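Local coordinates for ureidoglycolate hydrolase (Arabidopsis thaliana, PDB 4PXE), which hydrolyses (S)-ureidoglycolate to glyoxylate, ammonium and carbon dioxide with manganese as cofactor, completing plant purine breakdown without releasing urea, at residues Ile132-Glu137 / Leu381-Ile386; Val70-Gly75 / Arg150-Ser155; Ala260-Leu265 / Lys330-Lys335. One frame throughout, in Å; residues are numbered along the deposited sequence.

Contact 1. Residues Ile132-Glu137 / Leu381-Ile386. With GLV (glyoxylic acid), chain E.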
loop_
_atom_site.group_PDB
_atom_site.type_symbol
_atom_site.label_atom_id
_atom_site.label_comp_id
_atom_site.label_asym_id
_atom_site.label_seq_id
_atom_site.Cartn_x
_atom_site.Cartn_y
_atom_site.Cartn_z
ATOM N N ILE A 132 -10.730 33.354 4.241
ATOM C CA ILE A 132 -9.787 32.429 4.849
ATOM C C ILE A 132 -9.540 31.250 3.922
ATOM O O ILE A 132 -10.478 30.551 3.522
ATOM C CB ILE A 132 -10.299 31.882 6.198
ATOM C CG1 ILE A 132 -10.641 33.021 7.164
ATOM C CG2 ILE A 132 -9.259 30.962 6.815
ATOM C CD1 ILE A 132 -11.298 32.553 8.441
ATOM N N LEU A 133 -8.282 31.042 3.563
ATOM C CA LEU A 133 -7.868 29.787 2.954
ATOM C C LEU A 133 -7.314 28.939 4.079
ATOM O O LEU A 133 -6.217 29.195 4.572
ATOM C CB LEU A 133 -6.816 30.020 1.868
ATOM C CG LEU A 133 -6.074 28.778 1.360
ATOM C CD1 LEU A 133 -7.046 27.672 0.936
ATOM C CD2 LEU A 133 -5.149 29.147 0.205
ATOM N N PHE A 134 -8.083 27.950 4.522
ATOM C CA PHE A 134 -7.614 27.080 5.595
ATOM C C PHE A 134 -6.419 26.271 5.105
ATOM O O PHE A 134 -6.361 25.877 3.939
ATOM C CB PHE A 134 -8.757 26.194 6.082
ATOM C CG PHE A 134 -9.875 26.979 6.710
ATOM C CD1 PHE A 134 -9.822 27.326 8.051
ATOM C CD2 PHE A 134 -10.957 27.407 5.957
ATOM C CE1 PHE A 134 -10.835 28.072 8.633
ATOM C CE2 PHE A 134 -11.982 28.151 6.539
ATOM C CZ PHE A 134 -11.921 28.480 7.875
ATOM N N THR A 135 -5.437 26.061 5.976
ATOM C CA THR A 135 -4.175 25.499 5.528
ATOM C C THR A 135 -4.320 24.077 4.973
ATOM O O THR A 135 -3.588 23.673 4.075
ATOM C CB THR A 135 -3.092 25.568 6.638
ATOM O OG1 THR A 135 -1.797 25.452 6.040
ATOM C CG2 THR A 135 -3.296 24.489 7.704
ATOM N N SER A 136 -5.285 23.337 5.513
ATOM C CA SER A 136 -5.612 21.994 5.051
ATOM C C SER A 136 -6.883 21.580 5.755
ATOM O O SER A 136 -7.048 21.865 6.945
ATOM C CB SER A 136 -4.490 21.013 5.402
ATOM O OG SER A 136 -4.958 19.676 5.365
ATOM N N GLU A 137 -7.780 20.907 5.037
ATOM C CA GLU A 137 -8.995 20.385 5.646
ATOM C C GLU A 137 -9.041 18.861 5.560
ATOM O O GLU A 137 -9.705 18.205 6.366
ATOM C CB GLU A 137 -10.229 21.009 4.976
ATOM C CG GLU A 137 -11.558 20.614 5.599
ATOM C CD GLU A 137 -12.197 19.405 4.955
ATOM O OE1 GLU A 137 -11.721 18.931 3.894
ATOM O OE2 GLU A 137 -13.193 18.913 5.534
ATOM N N LEU A 381 -17.401 23.281 10.632
ATOM C CA LEU A 381 -17.705 22.508 11.835
ATOM C C LEU A 381 -16.946 23.073 13.035
ATOM O O LEU A 381 -17.483 23.150 14.148
ATOM C CB LEU A 381 -17.339 21.032 11.624
ATOM C CG LEU A 381 -17.561 20.089 12.806
ATOM C CD1 LEU A 381 -19.017 20.077 13.200
ATOM C CD2 LEU A 381 -17.107 18.693 12.438
ATOM N N PHE A 382 -15.705 23.490 12.803
ATOM C CA PHE A 382 -14.865 24.011 13.883
ATOM C C PHE A 382 -14.936 25.527 14.037
ATOM O O PHE A 382 -14.832 26.054 15.158
ATOM C CB PHE A 382 -13.442 23.483 13.735
ATOM C CG PHE A 382 -13.390 21.993 13.823
ATOM C CD1 PHE A 382 -13.428 21.371 15.063
ATOM C CD2 PHE A 382 -13.424 21.209 12.681
ATOM C CE1 PHE A 382 -13.447 19.998 15.159
ATOM C CE2 PHE A 382 -13.449 19.834 12.770
ATOM C CZ PHE A 382 -13.459 19.225 14.006
ATOM N N MET A 383 -15.150 26.233 12.929
ATOM C CA MET A 383 -15.383 27.675 12.993
ATOM C C MET A 383 -16.609 27.994 13.841
ATOM O O MET A 383 -16.673 29.057 14.460
ATOM C CB MET A 383 -15.520 28.275 11.583
ATOM C CG MET A 383 -14.227 28.269 10.776
ATOM S SD MET A 383 -12.837 29.091 11.602
ATOM C CE MET A 383 -13.327 30.809 11.445
ATOM N N ALA A 384 -17.569 27.073 13.872
ATOM C CA ALA A 384 -18.782 27.218 14.682
ATOM C C ALA A 384 -18.479 27.353 16.175
ATOM O O ALA A 384 -19.309 27.848 16.944
ATOM C CB ALA A 384 -19.729 26.050 14.444
ATOM N N ARG A 385 -17.297 26.903 16.585
ATOM C CA ARG A 385 -16.891 27.024 17.982
ATOM C C ARG A 385 -16.403 28.436 18.324
ATOM O O ARG A 385 -16.301 28.795 19.503
ATOM C CB ARG A 385 -15.804 25.992 18.296
ATOM C CG ARG A 385 -16.236 24.572 18.034
ATOM C CD ARG A 385 -15.148 23.594 18.420
ATOM N NE ARG A 385 -15.560 22.226 18.155
ATOM C CZ ARG A 385 -14.902 21.160 18.598
ATOM N NH1 ARG A 385 -13.801 21.322 19.322
ATOM N NH2 ARG A 385 -15.348 19.945 18.324
ATOM N N ILE A 386 -16.114 29.227 17.291
ATOM C CA ILE A 386 -15.496 30.548 17.407
ATOM C C ILE A 386 -16.503 31.652 17.097
ATOM O O ILE A 386 -16.446 32.748 17.664
ATOM C CB ILE A 386 -14.312 30.688 16.406
ATOM C CG1 ILE A 386 -13.161 29.778 16.810
ATOM C CG2 ILE A 386 -13.811 32.132 16.328
ATOM C CD1 ILE A 386 -12.688 30.024 18.234
HETATM C C1 GLV E . -13.973 15.885 4.134
HETATM O O1 GLV E . -14.499 17.155 4.314
HETATM C C2 GLV E . -14.926 14.782 4.432
HETATM O O2 GLV E . -16.108 15.073 4.806
HETATM O O3 GLV E . -14.552 13.579 4.306
#
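Phe134, following on strand 129-133, and Met383 of helix 379-383 have their CA atoms 10.7 Å apart, a gap that the Phe134 ring and the Met383 chain span between them. Met383 does most of the bridging. Its CG lies 3.7 Å from Phe134 CZ, approaching the ring obliquely, and bends at chi2 (-55°) and chi3 (-73°) then fold the thioether along the ring rim. There SD sits 4.9 Å from the centroid of the Phe134 ring and close to its plane, a Met-aromatic contact made at the ring edge. Beyond the sulfur, CE of Met383 meets CD1 of Ile132 tip to tip at 4.0 Å. Ile132 uses its other branch as well: its CG2 rests 3.6 Å above the centre of the Phe134 ring, covering one face while the methionine takes the edge. A flexible methionine suits this place because it can follow both a flat ring and a branched aliphatic chain. Farther along the segment, Ser136 OG and Glu137 N are hydrogen-bonded to the carboxylate of Asp94. Glu137 OE2 comes within 2.5 Å of glyoxylate O1; the ligand is hydrogen-bonded to Arg307, to Tyr377 N and to Asn294 of the second subunit. The apolar cluster lies a few residues along the chain from substrate-binding Glu137, beside the dinuclear manganese site of an M20-family amidohydrolase.

Contact 2. Residues Val70-Gly75 / Arg150-Ser155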
loop_
_atom_site.group_PDB
_atom_site.type_symbol
_atom_site.label_atom_id
_atom_site.label_comp_id
_atom_site.label_asym_id
_atom_site.label_seq_id
_atom_site.Cartn_x
_atom_site.Cartn_y
_atom_site.Cartn_z
ATOM N N VAL A 70 0.856 28.200 10.798
ATOM C CA VAL A 70 0.689 26.917 10.111
ATOM C C VAL A 70 0.235 27.072 8.665
ATOM O O VAL A 70 0.023 26.083 7.964
ATOM C CB VAL A 70 -0.293 25.972 10.849
ATOM C CG1 VAL A 70 0.218 25.649 12.253
ATOM C CG2 VAL A 70 -1.691 26.558 10.901
ATOM N N GLY A 71 0.067 28.312 8.224
ATOM C CA GLY A 71 -0.235 28.543 6.826
ATOM C C GLY A 71 -1.699 28.745 6.492
ATOM O O GLY A 71 -2.067 28.667 5.319
ATOM N N ASN A 72 -2.537 28.996 7.494
ATOM C CA ASN A 72 -3.851 29.557 7.187
ATOM C C ASN A 72 -3.611 30.921 6.565
ATOM O O ASN A 72 -2.777 31.698 7.049
ATOM C CB ASN A 72 -4.737 29.697 8.429
ATOM C CG ASN A 72 -5.073 28.368 9.085
ATOM O OD1 ASN A 72 -5.521 27.416 8.438
ATOM N ND2 ASN A 72 -4.884 28.308 10.392
ATOM N N ILE A 73 -4.331 31.211 5.489
ATOM C CA ILE A 73 -4.126 32.435 4.721
ATOM C C ILE A 73 -5.370 33.307 4.821
ATOM O O ILE A 73 -6.486 32.810 4.694
ATOM C CB ILE A 73 -3.789 32.095 3.256
ATOM C CG1 ILE A 73 -2.441 31.362 3.203
ATOM C CG2 ILE A 73 -3.732 33.342 2.398
ATOM C CD1 ILE A 73 -2.119 30.689 1.882
ATOM N N PHE A 74 -5.177 34.604 5.066
ATOM C CA PHE A 74 -6.276 35.517 5.318
ATOM C C PHE A 74 -6.192 36.679 4.338
ATOM O O PHE A 74 -5.108 37.208 4.105
ATOM C CB PHE A 74 -6.199 36.061 6.754
ATOM C CG PHE A 74 -6.258 34.995 7.820
ATOM C CD1 PHE A 74 -5.115 34.297 8.186
ATOM C CD2 PHE A 74 -7.452 34.699 8.461
ATOM C CE1 PHE A 74 -5.162 33.315 9.169
ATOM C CE2 PHE A 74 -7.509 33.716 9.450
ATOM C CZ PHE A 74 -6.361 33.026 9.801
ATOM N N GLY A 75 -7.327 37.062 3.759
ATOM C CA GLY A 75 -7.386 38.191 2.842
ATOM C C GLY A 75 -8.509 39.127 3.233
ATOM O O GLY A 75 -9.687 38.795 3.077
ATOM N N ARG A 150 -9.235 23.493 13.310
ATOM C CA ARG A 150 -9.180 22.960 14.673
ATOM C C ARG A 150 -8.239 23.810 15.521
ATOM O O ARG A 150 -8.492 24.029 16.712
ATOM C CB ARG A 150 -8.708 21.509 14.693
ATOM C CG ARG A 150 -9.719 20.479 14.212
ATOM C CD ARG A 150 -9.051 19.093 14.248
ATOM N NE ARG A 150 -9.835 18.031 13.621
ATOM C CZ ARG A 150 -10.769 17.323 14.242
ATOM N NH1 ARG A 150 -11.062 17.570 15.521
ATOM N NH2 ARG A 150 -11.415 16.366 13.588
ATOM N N LEU A 151 -7.157 24.283 14.907
ATOM C CA LEU A 151 -6.233 25.191 15.592
ATOM C C LEU A 151 -6.824 26.579 15.790
ATOM O O LEU A 151 -6.696 27.158 16.867
ATOM C CB LEU A 151 -4.896 25.284 14.858
ATOM C CG LEU A 151 -3.982 24.064 14.979
ATOM C CD1 LEU A 151 -2.767 24.223 14.087
ATOM C CD2 LEU A 151 -3.553 23.829 16.429
ATOM N N LEU A 152 -7.471 27.127 14.768
ATOM C CA LEU A 152 -8.119 28.426 14.935
ATOM C C LEU A 152 -9.130 28.369 16.077
ATOM O O LEU A 152 -9.284 29.337 16.827
ATOM C CB LEU A 152 -8.796 28.879 13.635
ATOM C CG LEU A 152 -7.836 29.146 12.474
ATOM C CD1 LEU A 152 -8.603 29.306 11.171
ATOM C CD2 LEU A 152 -7.007 30.384 12.739
ATOM N N ALA A 153 -9.797 27.230 16.225
ATOM C CA ALA A 153 -10.784 27.041 17.281
ATOM C C ALA A 153 -10.187 26.683 18.650
ATOM O O ALA A 153 -10.926 26.386 19.589
ATOM C CB ALA A 153 -11.828 26.011 16.856
ATOM N N GLY A 154 -8.862 26.686 18.752
ATOM C CA GLY A 154 -8.197 26.623 20.045
ATOM C C GLY A 154 -7.893 25.255 20.640
ATOM O O GLY A 154 -7.838 25.117 21.864
ATOM N N SER A 155 -7.672 24.246 19.802
ATOM C CA SER A 155 -7.348 22.919 20.321
ATOM C C SER A 155 -5.911 22.857 20.833
ATOM O O SER A 155 -4.970 22.749 20.051
ATOM C CB SER A 155 -7.563 21.843 19.254
ATOM O OG SER A 155 -7.178 20.572 19.754
#
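Val70, Asn72 and Phe74 receive Leu151 and Leu152 from the last turn of helix 147-152, which ends in a Schellman motif beside the strand 73-77 region of the metal-binding domain. Leu151 sends CD1 to 3.8 Å from CG1 of Val70, the two branched chains crossing obliquely, and it also touches Leu158, Ala159 and Leu162 of helix 156-164. Leu152 covers more ground. Its CG lies anti to the carbonyl carbon (chi1 -65°), which turns the methyls to Asn72 and Phe74. That CG is 3.7 Å from Asn72 ND2, a van der Waals contact; the amide's polar ends are satisfied by Thr135 N, which donates to OD1, and by Asp68 OD2, which accepts from ND2. With both ends held, the amide can serve as a fixed wall for a leucine. CD2 of Leu152 also reaches the edge of the Phe74 ring, 4.0 Å from CZ. Trimming Leu152 to an alanine is likely to open a gap beside the Asn72 amide and leave the Phe74 edge without its methyl neighbour. After Ala153, Gly154 takes a positive phi (88°), where any side chain would collide with the carbonyl oxygen before it, hence glycine; its N bonds to Leu151 O at 2.9 Å, and Ser155 N to Arg150 O at 3.2 Å. Ser155 is the N-cap, directly before helix 156-164, its OG accepting a hydrogen bond from Leu158 N.

Contact 3. Residues Ala260-Leu265 / Lys330-Lys335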
loop_
_atom_site.group_PDB
_atom_site.type_symbol
_atom_site.label_atom_id
_atom_site.label_comp_id
_atom_site.label_asym_id
_atom_site.label_seq_id
_atom_site.Cartn_x
_atom_site.Cartn_y
_atom_site.Cartn_z
ATOM N N ALA A 260 -7.918 -8.060 9.558
ATOM C CA ALA A 260 -8.305 -6.777 8.987
ATOM C C ALA A 260 -9.541 -6.924 8.114
ATOM O O ALA A 260 -10.449 -6.083 8.167
ATOM C CB ALA A 260 -7.154 -6.187 8.190
ATOM N N ALA A 261 -9.587 -7.990 7.320
ATOM C CA ALA A 261 -10.744 -8.247 6.459
ATOM C C ALA A 261 -12.011 -8.412 7.294
ATOM O O ALA A 261 -13.073 -7.850 6.968
ATOM C CB ALA A 261 -10.502 -9.481 5.604
ATOM N N GLU A 262 -11.894 -9.159 8.384
ATOM C CA GLU A 262 -13.026 -9.372 9.276
ATOM C C GLU A 262 -13.464 -8.081 9.939
ATOM O O GLU A 262 -14.671 -7.846 10.102
ATOM C CB GLU A 262 -12.700 -10.447 10.320
ATOM C CG GLU A 262 -12.597 -11.810 9.681
ATOM C CD GLU A 262 -12.080 -12.899 10.603
ATOM O OE1 GLU A 262 -11.232 -12.608 11.472
ATOM O OE2 GLU A 262 -12.517 -14.054 10.431
ATOM N N LEU A 263 -12.509 -7.231 10.314
ATOM C CA LEU A 263 -12.876 -5.965 10.947
ATOM C C LEU A 263 -13.580 -5.049 9.958
ATOM O O LEU A 263 -14.556 -4.396 10.322
ATOM C CB LEU A 263 -11.680 -5.262 11.599
ATOM C CG LEU A 263 -12.033 -4.016 12.428
ATOM C CD1 LEU A 263 -13.052 -4.322 13.547
ATOM C CD2 LEU A 263 -10.793 -3.357 12.995
ATOM N N ALA A 264 -13.116 -5.010 8.714
ATOM C CA ALA A 264 -13.766 -4.152 7.714
ATOM C C ALA A 264 -15.214 -4.570 7.518
ATOM O O ALA A 264 -16.098 -3.712 7.395
ATOM C CB ALA A 264 -13.011 -4.207 6.393
ATOM N N LEU A 265 -15.468 -5.875 7.482
ATOM C CA LEU A 265 -16.828 -6.378 7.334
ATOM C C LEU A 265 -17.657 -6.102 8.595
ATOM O O LEU A 265 -18.870 -5.854 8.507
ATOM C CB LEU A 265 -16.822 -7.867 6.967
ATOM C CG LEU A 265 -16.325 -8.082 5.533
ATOM C CD1 LEU A 265 -15.794 -9.496 5.312
ATOM C CD2 LEU A 265 -17.419 -7.760 4.522
ATOM N N LYS A 330 -8.766 -11.869 19.433
ATOM C CA LYS A 330 -8.736 -13.094 20.230
ATOM C C LYS A 330 -8.946 -14.344 19.376
ATOM O O LYS A 330 -8.241 -15.341 19.545
ATOM C CB LYS A 330 -9.778 -13.029 21.352
ATOM C CG LYS A 330 -9.450 -12.025 22.452
ATOM C CD LYS A 330 -10.413 -12.178 23.633
ATOM C CE LYS A 330 -10.067 -11.244 24.786
ATOM N NZ LYS A 330 -10.431 -9.824 24.508
ATOM N N LYS A 331 -9.909 -14.299 18.459
ATOM C CA LYS A 331 -10.217 -15.448 17.620
ATOM C C LYS A 331 -9.082 -15.764 16.642
ATOM O O LYS A 331 -8.741 -16.929 16.419
ATOM C CB LYS A 331 -11.536 -15.235 16.866
ATOM C CG LYS A 331 -11.867 -16.380 15.925
ATOM C CD LYS A 331 -13.333 -16.412 15.548
ATOM C CE LYS A 331 -13.663 -17.702 14.812
ATOM N NZ LYS A 331 -13.113 -18.891 15.531
ATOM N N ARG A 332 -8.495 -14.720 16.064
ATOM C CA ARG A 332 -7.403 -14.899 15.113
ATOM C C ARG A 332 -6.066 -15.144 15.797
ATOM O O ARG A 332 -5.088 -15.504 15.140
ATOM C CB ARG A 332 -7.292 -13.669 14.209
ATOM C CG ARG A 332 -8.362 -13.601 13.135
ATOM C CD ARG A 332 -8.010 -14.502 11.966
ATOM N NE ARG A 332 -9.151 -14.679 11.072
ATOM C CZ ARG A 332 -9.211 -15.608 10.130
ATOM N NH1 ARG A 332 -8.196 -16.451 9.975
ATOM N NH2 ARG A 332 -10.286 -15.713 9.369
ATOM N N LYS A 333 -6.029 -14.939 17.109
ATOM C CA LYS A 333 -4.804 -15.077 17.896
ATOM C C LYS A 333 -3.733 -14.073 17.478
ATOM O O LYS A 333 -2.528 -14.358 17.492
ATOM C CB LYS A 333 -4.289 -16.523 17.868
ATOM C CG LYS A 333 -5.295 -17.509 18.445
ATOM C CD LYS A 333 -4.751 -18.929 18.487
ATOM C CE LYS A 333 -4.773 -19.568 17.114
ATOM N NZ LYS A 333 -6.145 -19.973 16.701
ATOM N N VAL A 334 -4.191 -12.882 17.101
ATOM C CA VAL A 334 -3.301 -11.768 16.815
ATOM C C VAL A 334 -3.379 -10.746 17.935
ATOM O O VAL A 334 -4.325 -10.751 18.726
ATOM C CB VAL A 334 -3.639 -11.081 15.464
ATOM C CG1 VAL A 334 -3.400 -12.036 14.310
ATOM C CG2 VAL A 334 -5.075 -10.543 15.443
ATOM N N LYS A 335 -2.375 -9.886 18.005
ATOM C CA LYS A 335 -2.390 -8.774 18.941
ATOM C C LYS A 335 -3.138 -7.592 18.330
ATOM O O LYS A 335 -2.886 -7.208 17.182
ATOM C CB LYS A 335 -0.959 -8.355 19.294
ATOM C CG LYS A 335 -0.863 -7.173 20.251
ATOM C CD LYS A 335 0.595 -6.838 20.551
ATOM C CE LYS A 335 0.715 -5.706 21.563
ATOM N NZ LYS A 335 2.142 -5.443 21.914
#
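Glu262 and Arg332 join helix 256-272 to the end of helix 311-332 through a two-pronged salt bridge. Arg332 presents its guanidinium side-on: NE donates to Glu262 OE1 at 3.0 Å in a nearly straight bond (170°), and NH2 donates to Glu262 OE2, also at 3.0 Å. Both oxygens lie near the guanidinium plane, but the carboxylate is turned 52° from that plane, so its oxygens are met from above its own plane. A bend at chi2 (-80°) brings the arginine chain round to the glutamate, whose own chain stays extended beyond CG. Arginine fits here since NH2 also forms a salt bridge with Glu268 of the second subunit, which makes the pair part of the dimer interface. Both helices belong to the alpha/beta dimerization domain of the M20 fold, where they pack on antiparallel strands; Leu263 meets Ile328 and Ala325 of helix 311-332 and Phe238 of strand 222-239, while Ala261 and Leu265 touch their own counterparts in the second subunit, whose Leu265 packs on both Glu262 and Arg332. Away from the interface the contact is looser and faces solvent. Lys330 and Lys331 are exposed, and Lys331 CD stays 5.7 Å from Glu262 OE2. Exposed too is Lys333, which, with positive phi, is the C-prime residue of a Schellman motif in which Val334 N bonds back to Ala329 O.

How the contacts relate
Contacts 1 and 2 are neighbours, their centres 7 Å apart, and their segments alternate along the chain. Strands 73-77 and 129-133 pair between them, with Leu133 N 2.8 Å from Ile73 O, a probable hydrogen bond. Beyond the strands a separate side-chain-to-backbone link, also a probable hydrogen bond, sets Thr135 OG1 2.7 Å from Val70 O. Leu152 of contact 2 also touches Phe134 of contact 1. The Phe134 side chain is about 9 Å and that of Asn72 about 14 Å from a manganese ion. Contact 3 belongs to the dimerization domain, centre to centre about 37 Å from contact 1 and 39 Å from contact 2; it lies at the interface with the second subunit, which also reaches the glyoxylate pocket.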